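Local structure of glucosamine 6-phosphate N-acetyltransferase (Arabidopsis thaliana, 3T90) at residues 49-54 and 69-74; 84-89 and 118-123; 6-11 and 55-60; 21-26 and 65-70. The protein catalyses acetyl transfer from acetyl-CoA to D-glucosamine 6-phosphate, giving N-acetyl-D-glucosamine 6-phosphate for UDP-GlcNAc biosynthesis. All coordinates share one frame; numbering follows the deposited sequence. Where two conformers were deposited one is given.

Contact 1: residues 49-54 and 69-74; sequences DDHVIC and SVMIEK
In the antiparallel hairpin of strands 51-58 and 63-74, Val52 and Val70 form a hydrogen-bonded pair, their backbones joined by Val70 N to Val52 O (2.8 Å) and by Val52 N to Val70 O (3.0 Å). The flanking non-hydrogen-bonded pair, His51 with Met71, meets on the other face of the sheet. There Met71 CB stands 4.1 Å from the centroid of the His51 ring, over its face and close to the normal. Met71 SD reaches the ring too, 4.4 Å from that centroid, because the side chain leaves with CG anti to the backbone N (chi1 -176°) and stays extended at chi2; the bend at chi3 turns only the terminal methyl. Met71 also packs on Met71 of the second subunit. At the start of the hairpin Asp50 O receives Ile72 N at 2.8 Å in an almost straight bond (178°) and takes a second bond from a water that also donates to Ile72 O. Lys74 bends at its last torsion to bring NZ 3.1 Å from Asp50 OD2, which it meets from above the carboxylate plane. The salt bridge joins a partly exposed aspartate to a buried lysine, whose charge it probably offsets.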
loop_
_atom_site.group_PDB
_atom_site.type_symbol
_atom_site.label_atom_id
_atom_site.label_comp_id
_atom_site.label_asym_id
_atom_site.label_seq_id
_atom_site.Cartn_x
_atom_site.Cartn_y
_atom_site.Cartn_z
ATOM N N ASP A 49 5.302 0.981 14.682
ATOM C CA ASP A 49 4.075 0.261 14.505
ATOM C C ASP A 49 3.348 0.479 13.152
ATOM O O ASP A 49 2.390 -0.209 12.854
ATOM C CB ASP A 49 3.130 0.542 15.701
ATOM C CG ASP A 49 3.406 -0.375 16.931
ATOM O OD1 ASP A 49 3.008 0.099 18.015
ATOM O OD2 ASP A 49 3.930 -1.550 16.862
ATOM N N ASP A 50 3.802 1.416 12.370
ATOM C CA ASP A 50 3.219 1.663 11.042
ATOM C C ASP A 50 3.760 0.682 9.976
ATOM O O ASP A 50 3.320 0.708 8.838
ATOM C CB ASP A 50 3.499 3.086 10.611
ATOM C CG ASP A 50 2.704 4.095 11.434
ATOM O OD1 ASP A 50 1.515 3.834 11.621
ATOM O OD2 ASP A 50 3.325 5.097 11.868
ATOM N N HIS A 51 4.725 -0.188 10.342
ATOM C CA HIS A 51 5.237 -1.176 9.293
ATOM C C HIS A 51 5.766 -2.397 10.046
ATOM O O HIS A 51 6.966 -2.272 10.486
ATOM C CB HIS A 51 6.310 -0.510 8.380
ATOM C CG HIS A 51 6.579 -1.262 7.078
ATOM N ND1 HIS A 51 7.361 -0.758 6.040
ATOM C CD2 HIS A 51 6.119 -2.441 6.666
ATOM C CE1 HIS A 51 7.383 -1.665 5.056
ATOM N NE2 HIS A 51 6.683 -2.727 5.453
ATOM N N VAL A 52 4.950 -3.486 10.101
ATOM C CA VAL A 52 5.133 -4.753 10.894
ATOM C C VAL A 52 5.361 -5.945 9.910
ATOM O O VAL A 52 4.721 -6.027 8.875
ATOM C CB VAL A 52 3.864 -5.229 11.778
ATOM C CG1 VAL A 52 3.959 -6.761 12.191
ATOM C CG2 VAL A 52 3.599 -4.345 12.967
ATOM N N ILE A 53 6.421 -6.718 10.146
ATOM C CA ILE A 53 6.602 -7.945 9.450
ATOM C C ILE A 53 6.419 -9.116 10.414
ATOM O O ILE A 53 7.153 -9.168 11.437
ATOM C CB ILE A 53 7.975 -8.036 8.794
ATOM C CG1 ILE A 53 8.156 -6.798 7.877
ATOM C CG2 ILE A 53 8.114 -9.406 8.059
ATOM C CD1 ILE A 53 9.467 -6.801 7.118
ATOM N N CYS A 54 5.481 -10.029 10.139
ATOM C CA CYS A 54 5.225 -11.202 10.981
ATOM C C CYS A 54 5.990 -12.364 10.338
ATOM O O CYS A 54 6.005 -12.521 9.096
ATOM C CB CYS A 54 3.696 -11.492 10.886
ATOM S SG CYS A 54 3.199 -13.023 11.666
ATOM N N SER A 69 3.600 -9.141 5.760
ATOM C CA SER A 69 3.911 -7.776 6.191
ATOM C C SER A 69 2.679 -6.886 6.178
ATOM O O SER A 69 1.726 -7.159 5.424
ATOM C CB SER A 69 4.920 -7.149 5.225
ATOM O OG SER A 69 6.083 -7.964 5.112
ATOM N N VAL A 70 2.684 -5.833 6.982
ATOM C CA VAL A 70 1.658 -4.774 6.728
ATOM C C VAL A 70 2.233 -3.382 6.889
ATOM O O VAL A 70 3.009 -3.135 7.805
ATOM C CB VAL A 70 0.408 -5.049 7.676
ATOM C CG1 VAL A 70 0.749 -4.832 9.190
ATOM C CG2 VAL A 70 -0.758 -4.133 7.217
ATOM N N MET A 71 1.866 -2.494 5.988
ATOM C CA MET A 71 2.276 -1.122 6.014
ATOM C C MET A 71 1.044 -0.280 6.180
ATOM O O MET A 71 0.076 -0.436 5.364
ATOM C CB MET A 71 3.030 -0.767 4.741
ATOM C CG MET A 71 3.498 0.647 4.899
ATOM S SD MET A 71 4.606 1.088 3.535
ATOM C CE MET A 71 3.585 1.265 2.398
ATOM N N ILE A 72 1.048 0.582 7.214
ATOM C CA ILE A 72 -0.110 1.415 7.511
ATOM C C ILE A 72 0.062 2.740 6.810
ATOM O O ILE A 72 1.104 3.451 6.911
ATOM C CB ILE A 72 -0.309 1.549 9.047
ATOM C CG1 ILE A 72 -0.712 0.187 9.599
ATOM C CG2 ILE A 72 -1.506 2.453 9.366
ATOM C CD1 ILE A 72 -0.881 0.164 11.202
ATOM N N GLU A 73 -0.980 3.073 6.044
ATOM C CA GLU A 73 -1.041 4.314 5.225
ATOM C C GLU A 73 -1.963 5.313 5.931
ATOM O O GLU A 73 -3.144 4.989 6.110
ATOM C CB GLU A 73 -1.659 3.980 3.896
ATOM C CG GLU A 73 -1.730 5.278 2.983
ATOM C CD GLU A 73 -2.725 5.103 1.883
ATOM O OE1 GLU A 73 -3.121 6.085 1.216
ATOM O OE2 GLU A 73 -3.245 4.001 1.619
ATOM N N LYS A 74 -1.449 6.479 6.261
ATOM C CA LYS A 74 -2.322 7.557 6.764
ATOM C C LYS A 74 -2.949 8.300 5.621
ATOM O O LYS A 74 -2.271 8.657 4.660
ATOM C CB LYS A 74 -1.497 8.504 7.578
ATOM C CG LYS A 74 -0.956 7.825 8.883
ATOM C CD LYS A 74 -0.137 8.788 9.709
ATOM C CE LYS A 74 0.390 7.996 10.906
ATOM N NZ LYS A 74 1.736 7.384 10.546
HETATM O O HOH W 1 3.931 2.776 7.178
#

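Contact 2: residues 84-89 and 118-123; sequences GHIEDV and YKVILD
This is a parallel strand pairing, Gly84 with Val120 and His85 with Ile121, that joins strand 82-91 to strand 119-124, the outermost strand of the sheet within this chain; the sheet runs on from there into the second subunit. Three backbone bonds carry it: Gly84 N to Lys119 O, Ile121 N to Gly84 O, and Ile86 N to Ile121 O at 2.8 Å. The strand axes cross at 30°, and beyond Ile86 the direct ladder stops. A water takes its place, accepting from Asp123 N at 2.9 Å and standing 2.7 Å from Ile86 O. On one face Ile86 lies across Val120 and Leu122: its CD1 presses on Val120 CG2 at 3.3 Å, tighter than usual for two carbons, while its CG2 meets Leu122 CD2 at 3.8 Å. On the other face Ile121 lies alongside the His85 ring, CD1 at 3.7 Å from CE1, and its CG1 sits between backbone N and carbonyl carbon (chi1 58°), which keeps the branch next to the imidazole. His85 NE2 is bonded to Glu73, and the ring meets His85 of the second subunit. With an alanine in place of His85, Glu73 would probably lose its imidazole partner and Ile121 CD1 the ring at its side. Helix 100-114 connects the two strands, completing a beta-alpha-beta unit, and the parting of the strands after Ile86, where a water replaces the ladder bonds, matches the splayed opening of the GNAT fold, where acetyl-CoA characteristically inserts.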
loop_
_atom_site.group_PDB
_atom_site.type_symbol
_atom_site.label_atom_id
_atom_site.label_comp_id
_atom_site.label_asym_id
_atom_site.label_seq_id
_atom_site.Cartn_x
_atom_site.Cartn_y
_atom_site.Cartn_z
ATOM N N GLY A 84 -4.512 -0.411 6.390
ATOM C CA GLY A 84 -3.388 -1.383 6.404
ATOM C C GLY A 84 -3.269 -2.026 5.041
ATOM O O GLY A 84 -4.260 -2.468 4.478
ATOM N N HIS A 85 -2.059 -2.069 4.498
ATOM C CA HIS A 85 -1.766 -2.764 3.214
ATOM C C HIS A 85 -0.974 -4.032 3.530
ATOM O O HIS A 85 0.224 -3.934 3.909
ATOM C CB HIS A 85 -0.891 -1.846 2.350
ATOM C CG HIS A 85 -1.554 -0.551 1.978
ATOM N ND1 HIS A 85 -2.262 -0.441 0.798
ATOM C CD2 HIS A 85 -1.756 0.591 2.654
ATOM C CE1 HIS A 85 -2.797 0.780 0.722
ATOM N NE2 HIS A 85 -2.507 1.438 1.833
ATOM N N ILE A 86 -1.602 -5.203 3.483
ATOM C CA ILE A 86 -0.916 -6.488 3.782
ATOM C C ILE A 86 -0.228 -6.871 2.451
ATOM O O ILE A 86 -0.781 -6.791 1.321
ATOM C CB ILE A 86 -1.887 -7.544 4.205
ATOM C CG1 ILE A 86 -2.289 -7.292 5.661
ATOM C CG2 ILE A 86 -1.311 -8.932 4.044
ATOM C CD1 ILE A 86 -3.411 -8.152 6.189
ATOM N N GLU A 87 1.038 -7.215 2.616
ATOM C CA GLU A 87 1.992 -7.510 1.500
ATOM C C GLU A 87 2.847 -8.731 1.794
ATOM O O GLU A 87 3.030 -9.107 2.970
ATOM C CB GLU A 87 2.973 -6.334 1.301
ATOM C CG GLU A 87 2.239 -5.093 0.782
ATOM C CD GLU A 87 1.956 -5.158 -0.686
ATOM O OE1 GLU A 87 2.727 -5.812 -1.488
ATOM O OE2 GLU A 87 0.951 -4.541 -1.156
ATOM N N ASP A 88 3.398 -9.343 0.756
ATOM C CA ASP A 88 4.514 -10.288 0.903
ATOM C C ASP A 88 4.183 -11.462 1.807
ATOM O O ASP A 88 4.970 -11.881 2.678
ATOM C CB ASP A 88 5.797 -9.537 1.325
ATOM C CG ASP A 88 6.266 -8.454 0.330
ATOM O OD1 ASP A 88 5.676 -8.415 -0.796
ATOM O OD2 ASP A 88 7.138 -7.703 0.712
ATOM N N VAL A 89 2.954 -11.951 1.635
ATOM C CA VAL A 89 2.465 -13.175 2.348
ATOM C C VAL A 89 2.897 -14.444 1.625
ATOM O O VAL A 89 2.641 -14.623 0.453
ATOM C CB VAL A 89 0.954 -13.115 2.457
ATOM C CG1 VAL A 89 0.473 -14.406 3.179
ATOM C CG2 VAL A 89 0.459 -11.863 3.286
ATOM N N TYR A 118 -9.222 1.637 9.610
ATOM C CA TYR A 118 -10.655 1.355 9.287
ATOM C C TYR A 118 -10.794 0.147 8.323
ATOM O O TYR A 118 -11.893 -0.397 8.184
ATOM C CB TYR A 118 -11.317 2.620 8.698
ATOM C CG TYR A 118 -10.797 3.047 7.325
ATOM C CD1 TYR A 118 -11.377 2.594 6.171
ATOM C CD2 TYR A 118 -9.708 3.862 7.242
ATOM C CE1 TYR A 118 -10.868 2.993 4.893
ATOM C CE2 TYR A 118 -9.198 4.247 6.031
ATOM C CZ TYR A 118 -9.797 3.849 4.860
ATOM O OH TYR A 118 -9.243 4.217 3.622
ATOM N N LYS A 119 -9.665 -0.258 7.675
ATOM C CA LYS A 119 -9.679 -1.379 6.791
ATOM C C LYS A 119 -8.276 -1.925 6.645
ATOM O O LYS A 119 -7.279 -1.255 6.955
ATOM C CB LYS A 119 -10.260 -0.997 5.385
ATOM C CG LYS A 119 -9.225 -0.215 4.501
ATOM C CD LYS A 119 -9.828 0.042 3.106
ATOM C CE LYS A 119 -8.822 0.837 2.247
ATOM N NZ LYS A 119 -9.380 1.063 0.859
ATOM N N VAL A 120 -8.246 -3.146 6.089
ATOM C CA VAL A 120 -7.003 -3.758 5.584
ATOM C C VAL A 120 -7.274 -4.290 4.206
ATOM O O VAL A 120 -8.354 -4.799 3.951
ATOM C CB VAL A 120 -6.479 -4.830 6.503
ATOM C CG1 VAL A 120 -7.460 -5.905 6.841
ATOM C CG2 VAL A 120 -5.192 -5.334 6.079
ATOM N N ILE A 121 -6.311 -4.115 3.322
ATOM C CA ILE A 121 -6.370 -4.632 1.975
ATOM C C ILE A 121 -5.161 -5.373 1.573
ATOM O O ILE A 121 -4.088 -5.157 2.124
ATOM C CB ILE A 121 -6.667 -3.463 1.018
ATOM C CG1 ILE A 121 -5.596 -2.299 1.112
ATOM C CG2 ILE A 121 -8.060 -2.865 1.304
ATOM C CD1 ILE A 121 -5.849 -1.148 0.076
ATOM N N LEU A 122 -5.353 -6.217 0.582
ATOM C CA LEU A 122 -4.191 -6.946 -0.004
ATOM C C LEU A 122 -4.587 -7.352 -1.398
ATOM O O LEU A 122 -5.758 -7.244 -1.796
ATOM C CB LEU A 122 -3.770 -8.157 0.816
ATOM C CG LEU A 122 -4.844 -9.277 1.024
ATOM C CD1 LEU A 122 -4.949 -10.218 -0.204
ATOM C CD2 LEU A 122 -4.525 -10.036 2.398
ATOM N N ASP A 123 -3.607 -7.758 -2.187
ATOM C CA ASP A 123 -3.878 -8.304 -3.544
ATOM C C ASP A 123 -3.436 -9.754 -3.621
ATOM O O ASP A 123 -2.466 -10.169 -2.968
ATOM C CB ASP A 123 -3.187 -7.420 -4.599
ATOM C CG ASP A 123 -3.575 -5.953 -4.520
ATOM O OD1 ASP A 123 -4.710 -5.618 -4.861
ATOM O OD2 ASP A 123 -2.699 -5.082 -4.303
HETATM O O HOH W 2 -0.890 -7.805 -1.163
HETATM O O HOH W 3 -0.337 -5.805 -3.124
#

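Contact 3: residues 6-11 and 55-60; sequences KIRKLE and VIEEET
Arg8 spreads its guanidinium over Val55 and grips Glu57, so that one side chain serves two residues of the facing strand. Val55 CG2 lies against one face of the group, 3.4 Å from Arg8 NH1. At the edge, near the guanidinium plane, Arg8 NH2 forms a salt bridge of 2.8 Å to Glu57 OE1, using the anti lone pair of that oxygen; the carboxylate is turned almost perpendicular, 86° between the planes. The stem of Arg8 sets this up: CG is tucked between backbone N and carbonyl carbon (chi1 55°), and the chain then runs extended to NE. With a leucine at Arg8, Glu57 would probably be left with Lys17 as its charged partner, and Asp14 would lose its arginine. Underneath runs the antiparallel ladder of edge strand 5-9 on strand 51-58, in which Arg8 and Val55 exchange two backbone bonds of 2.9 Å each (Arg8 N to Val55 O, Val55 N to Arg8 O), and Lys6 and Glu57 another two. On the reverse face Ile7 CG1 packs on Ile56 CG1 at 3.9 Å. Back on the Arg8 side, where the chain leaves the strand, Leu10 CD1 touches Val55 CG1 at 3.8 Å. Further out, Arg8 NH1 is held by Lys9 O at 3.0 Å, and a water accepts from Arg8 NE. Asp14 forms a second salt bridge with Arg8 NH2, while Lys17 does the same for Glu57 OE1.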
loop_
_atom_site.group_PDB
_atom_site.type_symbol
_atom_site.label_atom_id
_atom_site.label_comp_id
_atom_site.label_asym_id
_atom_site.label_seq_id
_atom_site.Cartn_x
_atom_site.Cartn_y
_atom_site.Cartn_z
ATOM N N LYS A 6 6.252 -21.115 15.953
ATOM C CA LYS A 6 6.208 -19.941 16.811
ATOM C C LYS A 6 5.970 -18.678 15.968
ATOM O O LYS A 6 6.796 -18.363 15.055
ATOM C CB LYS A 6 7.454 -19.825 17.700
ATOM C CG LYS A 6 7.498 -20.834 18.930
ATOM C CD LYS A 6 8.780 -20.620 19.830
ATOM C CE LYS A 6 8.637 -19.482 20.937
ATOM N NZ LYS A 6 9.948 -18.975 21.593
ATOM N N ILE A 7 4.885 -17.968 16.279
ATOM C CA ILE A 7 4.567 -16.727 15.568
ATOM C C ILE A 7 5.136 -15.516 16.323
ATOM O O ILE A 7 5.051 -15.448 17.557
ATOM C CB ILE A 7 3.041 -16.572 15.251
ATOM C CG1 ILE A 7 2.802 -15.378 14.365
ATOM C CG2 ILE A 7 2.219 -16.429 16.519
ATOM C CD1 ILE A 7 1.428 -15.416 13.708
ATOM N N ARG A 8 5.738 -14.563 15.601
ATOM C CA ARG A 8 6.408 -13.384 16.209
ATOM C C ARG A 8 6.729 -12.333 15.110
ATOM O O ARG A 8 6.283 -12.480 13.960
ATOM C CB ARG A 8 7.742 -13.853 16.871
ATOM C CG ARG A 8 8.669 -14.612 15.891
ATOM C CD ARG A 8 10.058 -14.913 16.606
ATOM N NE ARG A 8 10.869 -15.755 15.798
ATOM C CZ ARG A 8 11.694 -15.225 14.870
ATOM N NH1 ARG A 8 11.642 -13.901 14.588
ATOM N NH2 ARG A 8 12.472 -16.060 14.182
ATOM N N LYS A 9 7.429 -11.263 15.453
ATOM C CA LYS A 9 7.888 -10.333 14.412
ATOM C C LYS A 9 9.225 -10.682 13.904
ATOM O O LYS A 9 10.036 -11.387 14.556
ATOM C CB LYS A 9 7.890 -8.924 14.996
ATOM C CG LYS A 9 6.433 -8.407 15.300
ATOM C CD LYS A 9 6.536 -7.105 16.049
ATOM C CE LYS A 9 5.170 -6.725 16.627
ATOM N NZ LYS A 9 4.735 -7.624 17.759
ATOM N N LEU A 10 9.539 -10.228 12.687
ATOM C CA LEU A 10 10.881 -10.373 12.146
ATOM C C LEU A 10 11.942 -9.780 13.080
ATOM O O LEU A 10 11.778 -8.690 13.636
ATOM C CB LEU A 10 10.910 -9.664 10.800
ATOM C CG LEU A 10 12.205 -9.783 9.972
ATOM C CD1 LEU A 10 12.316 -11.272 9.371
ATOM C CD2 LEU A 10 12.232 -8.711 8.913
ATOM N N GLU A 11 13.074 -10.510 13.226
ATOM C CA GLU A 11 14.184 -10.030 14.011
ATOM C C GLU A 11 15.438 -9.963 13.168
ATOM O O GLU A 11 15.531 -10.640 12.100
ATOM C CB GLU A 11 14.387 -10.966 15.235
ATOM C CG GLU A 11 13.175 -10.976 16.180
ATOM C CD GLU A 11 12.977 -9.620 16.897
ATOM O OE1 GLU A 11 14.002 -9.027 17.292
ATOM O OE2 GLU A 11 11.842 -9.064 17.018
ATOM N N VAL A 55 6.605 -13.185 11.193
ATOM C CA VAL A 55 7.152 -14.488 10.766
ATOM C C VAL A 55 6.690 -15.598 11.658
ATOM O O VAL A 55 6.409 -15.366 12.874
ATOM C CB VAL A 55 8.719 -14.480 10.755
ATOM C CG1 VAL A 55 9.278 -13.525 9.701
ATOM C CG2 VAL A 55 9.352 -14.300 12.120
ATOM N N ILE A 56 6.615 -16.785 11.084
ATOM C CA ILE A 56 6.408 -17.965 11.869
ATOM C C ILE A 56 7.641 -18.816 11.666
ATOM O O ILE A 56 7.952 -19.202 10.523
ATOM C CB ILE A 56 5.174 -18.751 11.456
ATOM C CG1 ILE A 56 3.971 -17.878 11.627
ATOM C CG2 ILE A 56 5.058 -20.086 12.257
ATOM C CD1 ILE A 56 2.609 -18.579 11.143
ATOM N N GLU A 57 8.313 -19.173 12.786
ATOM C CA GLU A 57 9.459 -20.037 12.742
ATOM C C GLU A 57 9.052 -21.458 13.048
ATOM O O GLU A 57 8.287 -21.651 13.999
ATOM C CB GLU A 57 10.547 -19.557 13.747
ATOM C CG GLU A 57 11.822 -20.382 13.682
ATOM C CD GLU A 57 12.929 -19.921 14.653
ATOM O OE1 GLU A 57 13.063 -18.724 14.932
ATOM O OE2 GLU A 57 13.709 -20.810 15.144
ATOM N N GLU A 58 9.566 -22.396 12.255
ATOM C CA GLU A 58 9.388 -23.845 12.652
ATOM C C GLU A 58 10.649 -24.173 13.473
ATOM O O GLU A 58 11.801 -24.090 13.019
ATOM C CB GLU A 58 9.234 -24.723 11.427
ATOM C CG GLU A 58 8.709 -26.130 11.784
ATOM C CD GLU A 58 9.842 -27.011 12.362
ATOM O OE1 GLU A 58 10.913 -27.116 11.700
ATOM O OE2 GLU A 58 9.588 -27.531 13.496
ATOM N N GLU A 59 10.348 -24.610 14.682
ATOM C CA GLU A 59 11.329 -24.744 15.752
ATOM C C GLU A 59 12.386 -25.823 15.527
ATOM O O GLU A 59 13.554 -25.580 15.778
ATOM C CB GLU A 59 10.574 -24.966 17.068
ATOM C CG GLU A 59 9.906 -23.703 17.596
ATOM C CD GLU A 59 9.615 -23.809 19.087
ATOM O OE1 GLU A 59 10.543 -24.221 19.841
ATOM O OE2 GLU A 59 8.468 -23.496 19.506
ATOM N N THR A 60 11.981 -26.994 15.034
ATOM C CA THR A 60 12.921 -28.084 14.863
ATOM C C THR A 60 13.998 -27.775 13.849
ATOM O O THR A 60 15.187 -28.074 14.087
ATOM C CB THR A 60 12.208 -29.497 14.674
ATOM O OG1 THR A 60 11.631 -29.583 13.359
ATOM C CG2 THR A 60 11.111 -29.708 15.690
HETATM O O HOH W 4 10.862 -18.199 17.267
#

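Contact 4: residues 21-26 and 65-70; sequences ELLGQL and AATGSV
Leu22 and Leu23 of helix 19-23 both bring a methyl to Thr67 on strand 63-74, and that meeting is the tight part of the contact. Leu22 CD2 and Leu23 CD2 each stand 3.8 Å from Thr67 CG2, which is thus held between two leucine branches. Leu22 CD2 also lies over the backbone of the strand, 3.7 Å from Ala66 N and equally near Ala66 CA. The CB of Leu22 points toward the strand, whereas Leu23 comes in from the side and meets Thr67 at about a right angle. What turns the threonine methyl to the leucines is its first torsion: OG1 is trans to the backbone N (chi1 -172°), and in that setting the hydroxyl bonds to Cys54 O of the next strand while CG2 is offered to the helix. Ala65 and Ala66 together face Ile56 in a classic beta bulge, and the leucine rests where the strand is thus distorted; their own CB atoms point away from the helix, so only backbone is offered there.

The other side is looser and faces solvent, with Glu21, Gly24 and Leu26 exposed. Gly24, Gln25 and Leu26 carry the chain on without reaching the strand, and the total buried area is only 166 Å². Gln25 is taken up by Ser93 N and Asp92, and Leu26 packs on Leu77 of the second subunit. The chemistry is therefore purely van der Waals, with the Thr67 hydroxyl already bonded to Cys54 O, which suggests that shape fit, rather than polar pairing, seats the helix here.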
loop_
_atom_site.group_PDB
_atom_site.type_symbol
_atom_site.label_atom_id
_atom_site.label_comp_id
_atom_site.label_asym_id
_atom_site.label_seq_id
_atom_site.Cartn_x
_atom_site.Cartn_y
_atom_site.Cartn_z
ATOM N N GLU A 21 15.259 -16.614 1.579
ATOM C CA GLU A 21 14.944 -17.837 0.804
ATOM C C GLU A 21 13.434 -18.085 0.719
ATOM O O GLU A 21 12.947 -18.439 -0.376
ATOM C CB GLU A 21 15.682 -19.024 1.383
ATOM C CG GLU A 21 17.229 -18.858 1.263
ATOM C CD GLU A 21 17.808 -18.367 2.580
ATOM O OE1 GLU A 21 17.379 -17.311 3.158
ATOM O OE2 GLU A 21 18.733 -19.080 3.111
ATOM N N LEU A 22 12.692 -17.882 1.806
ATOM C CA LEU A 22 11.251 -18.107 1.787
ATOM C C LEU A 22 10.589 -17.054 0.902
ATOM O O LEU A 22 9.662 -17.410 0.120
ATOM C CB LEU A 22 10.747 -18.009 3.220
ATOM C CG LEU A 22 9.236 -17.938 3.322
ATOM C CD1 LEU A 22 8.559 -19.219 2.710
ATOM C CD2 LEU A 22 8.789 -17.696 4.793
ATOM N N LEU A 23 11.028 -15.777 1.014
ATOM C CA LEU A 23 10.456 -14.759 0.101
ATOM C C LEU A 23 10.606 -15.154 -1.378
ATOM O O LEU A 23 9.768 -14.772 -2.183
ATOM C CB LEU A 23 11.028 -13.357 0.332
ATOM C CG LEU A 23 10.623 -12.722 1.666
ATOM C CD1 LEU A 23 11.409 -11.424 1.953
ATOM C CD2 LEU A 23 9.069 -12.472 1.745
ATOM N N GLY A 24 11.679 -15.867 -1.701
ATOM C CA GLY A 24 11.940 -16.314 -3.065
ATOM C C GLY A 24 10.861 -17.287 -3.578
ATOM O O GLY A 24 10.769 -17.465 -4.783
ATOM N N GLN A 25 10.052 -17.864 -2.716
ATOM C CA GLN A 25 8.889 -18.688 -3.136
ATOM C C GLN A 25 7.700 -17.826 -3.574
ATOM O O GLN A 25 6.763 -18.345 -4.212
ATOM C CB GLN A 25 8.438 -19.631 -2.007
ATOM C CG GLN A 25 9.601 -20.599 -1.669
ATOM C CD GLN A 25 9.083 -21.755 -0.791
ATOM O OE1 GLN A 25 7.921 -22.157 -0.844
ATOM N NE2 GLN A 25 9.957 -22.263 0.059
ATOM N N LEU A 26 7.754 -16.532 -3.273
ATOM C CA LEU A 26 6.737 -15.554 -3.779
ATOM C C LEU A 26 7.273 -14.921 -5.040
ATOM O O LEU A 26 6.564 -15.006 -6.086
ATOM C CB LEU A 26 6.422 -14.513 -2.699
ATOM C CG LEU A 26 5.458 -13.410 -3.153
ATOM C CD1 LEU A 26 4.091 -13.877 -3.542
ATOM C CD2 LEU A 26 5.354 -12.428 -1.905
ATOM N N ALA A 65 9.052 -20.462 8.350
ATOM C CA ALA A 65 8.059 -21.236 7.623
ATOM C C ALA A 65 6.968 -20.413 6.903
ATOM O O ALA A 65 6.352 -20.848 5.974
ATOM C CB ALA A 65 7.354 -22.196 8.646
ATOM N N ALA A 66 6.688 -19.239 7.419
ATOM C CA ALA A 66 5.699 -18.338 6.802
ATOM C C ALA A 66 5.984 -16.919 7.194
ATOM O O ALA A 66 6.679 -16.639 8.189
ATOM C CB ALA A 66 4.251 -18.743 7.292
ATOM N N THR A 67 5.522 -15.970 6.387
ATOM C CA THR A 67 5.748 -14.556 6.618
ATOM C C THR A 67 4.644 -13.728 5.949
ATOM O O THR A 67 3.974 -14.188 5.013
ATOM C CB THR A 67 7.125 -14.109 6.116
ATOM O OG1 THR A 67 7.361 -12.749 6.546
ATOM C CG2 THR A 67 7.301 -14.208 4.602
ATOM N N GLY A 68 4.500 -12.490 6.453
ATOM C CA GLY A 68 3.597 -11.522 5.814
ATOM C C GLY A 68 3.873 -10.216 6.487
ATOM O O GLY A 68 4.300 -10.127 7.631
ATOM N N SER A 69 3.600 -9.141 5.760
ATOM C CA SER A 69 3.911 -7.776 6.191
ATOM C C SER A 69 2.679 -6.886 6.178
ATOM O O SER A 69 1.726 -7.159 5.424
ATOM C CB SER A 69 4.920 -7.149 5.225
ATOM O OG SER A 69 6.083 -7.964 5.112
ATOM N N VAL A 70 2.684 -5.833 6.982
ATOM C CA VAL A 70 1.658 -4.774 6.728
ATOM C C VAL A 70 2.233 -3.382 6.889
ATOM O O VAL A 70 3.009 -3.135 7.805
ATOM C CB VAL A 70 0.408 -5.049 7.676
ATOM C CG1 VAL A 70 0.749 -4.832 9.190
ATOM C CG2 VAL A 70 -0.758 -4.133 7.217
#

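Contacts 1, 2 and 3 are all pairings within one sheet, while contact 4 lays a helix on it. Contact 1 and contact 4 share Ser69 and Val70 on strand 63-74, and contact 1 and contact 3 use strand 51-58. Contacts 1, 2 and 4 are mainly buried; contact 3, at an outermost strand, is more exposed. Chemistry follows place: contact 3 sets a charged network over its ladder, contact 1 keeps its salt bridge to one end, contact 2 is mostly apolar with water at its splayed end, and contact 4 is apolar. Contacts 2 and 3 lie about 20 Å apart between centres and do not touch.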